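Long-range contact in galactose mutarotase related enzyme (Lactobacillus acidophilus, PDB 3DCD), which probably binds carbohydrate and may act as an isomerase of the aldose 1-epimerase family: residues Y160-R171 and R184-L195. Sequence-based numbering, arbitrary orientation.
Sequences YFDMHPSVTRVR and RSLAPTDSLIAL
Two short antiparallel ladders join these segments: Phe161 with Ile193 at the end of the large sheet of the galactose mutarotase-like supersandwich, and Arg169 with Ala187 and Arg171 with Ser185 in a small three-stranded sheet beside it. Phe161 and Ile193 exchange both backbone bonds, Phe161 N to Ile193 O at 2.9 Å and Ile193 N to Phe161 O at 2.8 Å. Their side chains lie alongside each other, Ile193 CB over one ring face while Leu195 CD2 meets the ring edge, 3.8 Å from Phe161 CD2. Tyr160 lies on the opposite face of the sheet; with CG between its backbone N and carbonyl carbon (chi1 59°), its ring takes Leu192 CD2 over its centre, 4.1 Å from the centroid. Tyr160 OH hydrogen-bonds to Asp221. Strand 193-194 is the outermost strand of this sheet within the chain, paired with strand 159-164. Between the ladders the register slips by two residues, and the type I turn from Pro188 to Ser191 packs against the loop after the cis-Pro165 peptide. Here Thr189 OG1 donates to an in-plane lone pair of Val167 O at 2.8 Å. Arg169 runs extended past Thr189 to grip Pro165 O end-on with NH1 and NH2, its guanidinium sandwiched between Val167 CG2 and CE of the selenomethionine Met163. With an alanine in place of Arg169, both guanidinium donors to Pro165 O would go, and the loop around Val167 would probably be freer to shift. One water links Met163 N (2.9 Å) to Thr189 O and Ser191 O.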
loop_
_atom_site.group_PDB
_atom_site.type_symbol
_atom_site.label_atom_id
_atom_site.label_comp_id
_atom_site.label_asym_id
_atom_site.label_seq_id
_atom_site.Cartn_x
_atom_site.Cartn_y
_atom_site.Cartn_z
ATOM N N TYR A 160 -3.669 17.947 -3.208
ATOM C CA TYR A 160 -3.070 17.455 -4.432
ATOM C C TYR A 160 -1.951 16.505 -4.072
ATOM O O TYR A 160 -1.494 16.486 -2.923
ATOM C CB TYR A 160 -2.541 18.628 -5.279
ATOM C CG TYR A 160 -1.493 19.495 -4.602
ATOM C CD1 TYR A 160 -1.854 20.649 -3.903
ATOM C CD2 TYR A 160 -0.132 19.178 -4.698
ATOM C CE1 TYR A 160 -0.868 21.468 -3.288
ATOM C CE2 TYR A 160 0.856 19.987 -4.092
ATOM C CZ TYR A 160 0.482 21.115 -3.389
ATOM O OH TYR A 160 1.469 21.896 -2.808
ATOM N N PHE A 161 -1.523 15.725 -5.056
ATOM C CA PHE A 161 -0.277 14.965 -4.929
ATOM C C PHE A 161 0.742 15.422 -5.958
ATOM O O PHE A 161 0.399 15.918 -7.041
ATOM C CB PHE A 161 -0.485 13.437 -4.915
ATOM C CG PHE A 161 -0.967 12.847 -6.224
ATOM C CD1 PHE A 161 -0.064 12.304 -7.127
ATOM C CD2 PHE A 161 -2.330 12.821 -6.537
ATOM C CE1 PHE A 161 -0.492 11.745 -8.321
ATOM C CE2 PHE A 161 -2.777 12.274 -7.737
ATOM C CZ PHE A 161 -1.852 11.733 -8.632
ATOM N N ASP A 162 1.997 15.304 -5.560
ATOM C CA ASP A 162 3.110 15.763 -6.333
ATOM C C ASP A 162 4.189 14.696 -6.256
ATOM O O ASP A 162 4.562 14.255 -5.179
ATOM C CB ASP A 162 3.631 17.077 -5.755
ATOM C CG ASP A 162 4.404 17.880 -6.761
ATOM O OD1 ASP A 162 4.335 17.570 -7.975
ATOM O OD2 ASP A 162 5.087 18.834 -6.345
HETATM N N MSE A 163 4.692 14.279 -7.403
HETATM C CA MSE A 163 5.688 13.227 -7.414
HETATM C C MSE A 163 7.076 13.778 -7.700
HETATM O O MSE A 163 7.255 14.642 -8.565
HETATM C CB MSE A 163 5.293 12.159 -8.417
HETATM C CG MSE A 163 3.887 11.661 -8.184
HETATM SE SE MSE A 163 3.428 10.201 -9.384
HETATM C CE MSE A 163 4.836 9.017 -8.852
ATOM N N HIS A 164 8.053 13.306 -6.936
ATOM C CA HIS A 164 9.443 13.663 -7.165
ATOM C C HIS A 164 10.228 12.372 -7.443
ATOM O O HIS A 164 9.935 11.346 -6.843
ATOM C CB HIS A 164 9.989 14.414 -5.949
ATOM C CG HIS A 164 9.207 15.652 -5.611
ATOM N ND1 HIS A 164 8.112 15.639 -4.768
ATOM C CD2 HIS A 164 9.349 16.934 -6.025
ATOM C CE1 HIS A 164 7.623 16.861 -4.666
ATOM N NE2 HIS A 164 8.357 17.667 -5.418
ATOM N N PRO A 165 11.175 12.396 -8.408
ATOM C CA PRO A 165 11.544 13.503 -9.318
ATOM C C PRO A 165 10.361 13.914 -10.180
ATOM O O PRO A 165 9.471 13.095 -10.416
ATOM C CB PRO A 165 12.615 12.875 -10.223
ATOM C CG PRO A 165 13.112 11.682 -9.490
ATOM C CD PRO A 165 11.960 11.181 -8.670
ATOM N N SER A 166 10.361 15.165 -10.644
ATOM C CA SER A 166 9.252 15.713 -11.419
ATOM C C SER A 166 9.458 15.344 -12.871
ATOM O O SER A 166 10.021 16.126 -13.657
ATOM C CB SER A 166 9.189 17.239 -11.291
ATOM O OG SER A 166 8.761 17.621 -9.983
ATOM N N VAL A 167 9.006 14.149 -13.224
ATOM C CA VAL A 167 9.118 13.675 -14.594
ATOM C C VAL A 167 7.809 13.051 -14.989
ATOM O O VAL A 167 7.091 12.516 -14.129
ATOM C CB VAL A 167 10.261 12.663 -14.783
ATOM C CG1 VAL A 167 11.622 13.341 -14.504
ATOM C CG2 VAL A 167 10.077 11.418 -13.905
ATOM N N THR A 168 7.495 13.122 -16.283
ATOM C CA THR A 168 6.323 12.449 -16.820
ATOM C C THR A 168 6.547 10.937 -16.744
ATOM O O THR A 168 7.646 10.441 -17.047
ATOM C CB THR A 168 6.056 12.933 -18.258
ATOM O OG1 THR A 168 5.653 14.312 -18.204
ATOM C CG2 THR A 168 4.901 12.186 -18.854
ATOM N N ARG A 169 5.520 10.211 -16.311
ATOM C CA ARG A 169 5.601 8.781 -16.094
ATOM C C ARG A 169 4.465 8.064 -16.810
ATOM O O ARG A 169 3.400 8.645 -17.052
ATOM C CB ARG A 169 5.521 8.461 -14.589
ATOM C CG ARG A 169 6.763 8.827 -13.769
ATOM C CD ARG A 169 6.419 8.746 -12.270
ATOM N NE ARG A 169 7.550 9.041 -11.377
ATOM C CZ ARG A 169 7.886 10.251 -10.936
ATOM N NH1 ARG A 169 7.225 11.340 -11.330
ATOM N NH2 ARG A 169 8.909 10.379 -10.095
ATOM N N VAL A 170 4.670 6.786 -17.115
ATOM C CA VAL A 170 3.649 6.017 -17.824
ATOM C C VAL A 170 2.546 5.646 -16.840
ATOM O O VAL A 170 2.835 5.108 -15.765
ATOM C CB VAL A 170 4.235 4.738 -18.451
ATOM C CG1 VAL A 170 3.143 3.924 -19.142
ATOM C CG2 VAL A 170 5.343 5.096 -19.453
ATOM N N ARG A 171 1.301 5.975 -17.184
ATOM C CA ARG A 171 0.142 5.506 -16.413
ATOM C C ARG A 171 -0.395 4.237 -17.052
ATOM O O ARG A 171 -0.518 4.163 -18.284
ATOM C CB ARG A 171 -0.986 6.548 -16.416
ATOM C CG ARG A 171 -2.216 6.127 -15.586
ATOM C CD ARG A 171 -3.419 6.997 -15.899
ATOM N NE ARG A 171 -4.673 6.345 -15.492
ATOM C CZ ARG A 171 -5.852 6.953 -15.519
ATOM N NH1 ARG A 171 -5.936 8.212 -15.936
ATOM N NH2 ARG A 171 -6.939 6.314 -15.125
ATOM N N ARG A 184 -1.652 2.234 -22.023
ATOM C CA ARG A 184 -0.591 2.893 -21.256
ATOM C C ARG A 184 -0.215 4.170 -21.991
ATOM O O ARG A 184 -0.173 4.190 -23.236
ATOM C CB ARG A 184 0.632 2.001 -21.160
ATOM C CG ARG A 184 0.551 0.957 -20.058
ATOM C CD ARG A 184 1.629 -0.101 -20.238
ATOM N NE ARG A 184 2.988 0.399 -19.997
ATOM C CZ ARG A 184 3.941 0.513 -20.930
ATOM N NH1 ARG A 184 3.702 0.175 -22.200
ATOM N NH2 ARG A 184 5.141 0.967 -20.590
ATOM N N SER A 185 0.023 5.244 -21.243
ATOM C CA SER A 185 0.356 6.532 -21.857
ATOM C C SER A 185 1.182 7.343 -20.880
ATOM O O SER A 185 1.058 7.141 -19.671
ATOM C CB SER A 185 -0.915 7.295 -22.236
ATOM O OG SER A 185 -1.633 7.703 -21.078
ATOM N N LEU A 186 2.012 8.263 -21.391
ATOM C CA LEU A 186 2.764 9.173 -20.519
ATOM C C LEU A 186 1.817 10.164 -19.862
ATOM O O LEU A 186 0.994 10.803 -20.547
ATOM C CB LEU A 186 3.865 9.924 -21.296
ATOM C CG LEU A 186 5.172 9.143 -21.535
ATOM C CD1 LEU A 186 6.070 9.850 -22.546
ATOM C CD2 LEU A 186 5.966 8.912 -20.250
ATOM N N ALA A 187 1.937 10.298 -18.547
ATOM C CA ALA A 187 1.015 11.131 -17.760
ATOM C C ALA A 187 1.722 12.356 -17.166
ATOM O O ALA A 187 2.928 12.300 -16.915
ATOM C CB ALA A 187 0.380 10.292 -16.641
ATOM N N PRO A 188 0.970 13.448 -16.896
ATOM C CA PRO A 188 1.606 14.704 -16.456
ATOM C C PRO A 188 2.022 14.703 -14.976
ATOM O O PRO A 188 1.607 15.590 -14.203
ATOM C CB PRO A 188 0.540 15.767 -16.751
ATOM C CG PRO A 188 -0.785 15.012 -16.641
ATOM C CD PRO A 188 -0.498 13.576 -17.027
ATOM N N THR A 189 2.871 13.738 -14.607
ATOM C CA THR A 189 3.341 13.591 -13.240
ATOM C C THR A 189 4.585 14.441 -13.004
ATOM O O THR A 189 5.263 14.296 -11.979
ATOM C CB THR A 189 3.631 12.132 -12.881
ATOM O OG1 THR A 189 4.523 11.564 -13.837
ATOM C CG2 THR A 189 2.345 11.320 -12.850
ATOM N N ASP A 190 4.882 15.334 -13.945
ATOM C CA ASP A 190 5.990 16.271 -13.733
ATOM C C ASP A 190 5.529 17.552 -13.051
ATOM O O ASP A 190 6.314 18.491 -12.894
ATOM C CB ASP A 190 6.733 16.582 -15.041
ATOM C CG ASP A 190 5.844 17.168 -16.105
ATOM O OD1 ASP A 190 4.611 16.979 -16.064
ATOM O OD2 ASP A 190 6.407 17.807 -17.019
ATOM N N SER A 191 4.250 17.591 -12.668
ATOM C CA SER A 191 3.732 18.641 -11.795
ATOM C C SER A 191 2.559 18.097 -10.990
ATOM O O SER A 191 2.166 16.950 -11.178
ATOM C CB SER A 191 3.365 19.909 -12.576
ATOM O OG SER A 191 2.218 19.725 -13.396
ATOM N N LEU A 192 2.012 18.910 -10.088
ATOM C CA LEU A 192 0.986 18.435 -9.154
ATOM C C LEU A 192 -0.283 17.976 -9.867
ATOM O O LEU A 192 -0.625 18.468 -10.957
ATOM C CB LEU A 192 0.650 19.509 -8.102
ATOM C CG LEU A 192 -0.183 20.729 -8.543
ATOM C CD1 LEU A 192 -1.703 20.484 -8.434
ATOM C CD2 LEU A 192 0.210 21.918 -7.709
ATOM N N ILE A 193 -0.974 17.035 -9.243
ATOM C CA ILE A 193 -2.301 16.614 -9.718
ATOM C C ILE A 193 -3.283 16.807 -8.559
ATOM O O ILE A 193 -3.094 16.223 -7.501
ATOM C CB ILE A 193 -2.264 15.133 -10.173
ATOM C CG1 ILE A 193 -1.369 14.986 -11.414
ATOM C CG2 ILE A 193 -3.674 14.595 -10.426
ATOM C CD1 ILE A 193 -0.971 13.544 -11.718
ATOM N N ALA A 194 -4.313 17.631 -8.753
ATOM C CA ALA A 194 -5.285 17.913 -7.670
ATOM C C ALA A 194 -6.253 16.759 -7.462
ATOM O O ALA A 194 -6.591 16.030 -8.405
ATOM C CB ALA A 194 -6.041 19.193 -7.953
ATOM N N LEU A 195 -6.686 16.574 -6.219
ATOM C CA LEU A 195 -7.649 15.528 -5.910
ATOM C C LEU A 195 -9.063 16.042 -6.155
ATOM O O LEU A 195 -9.317 17.250 -6.145
ATOM C CB LEU A 195 -7.494 15.036 -4.459
ATOM C CG LEU A 195 -6.131 14.450 -4.062
ATOM C CD1 LEU A 195 -6.177 14.008 -2.597
ATOM C CD2 LEU A 195 -5.782 13.262 -4.968
HETATM O O HOH W 1 3.131 14.666 -9.821
#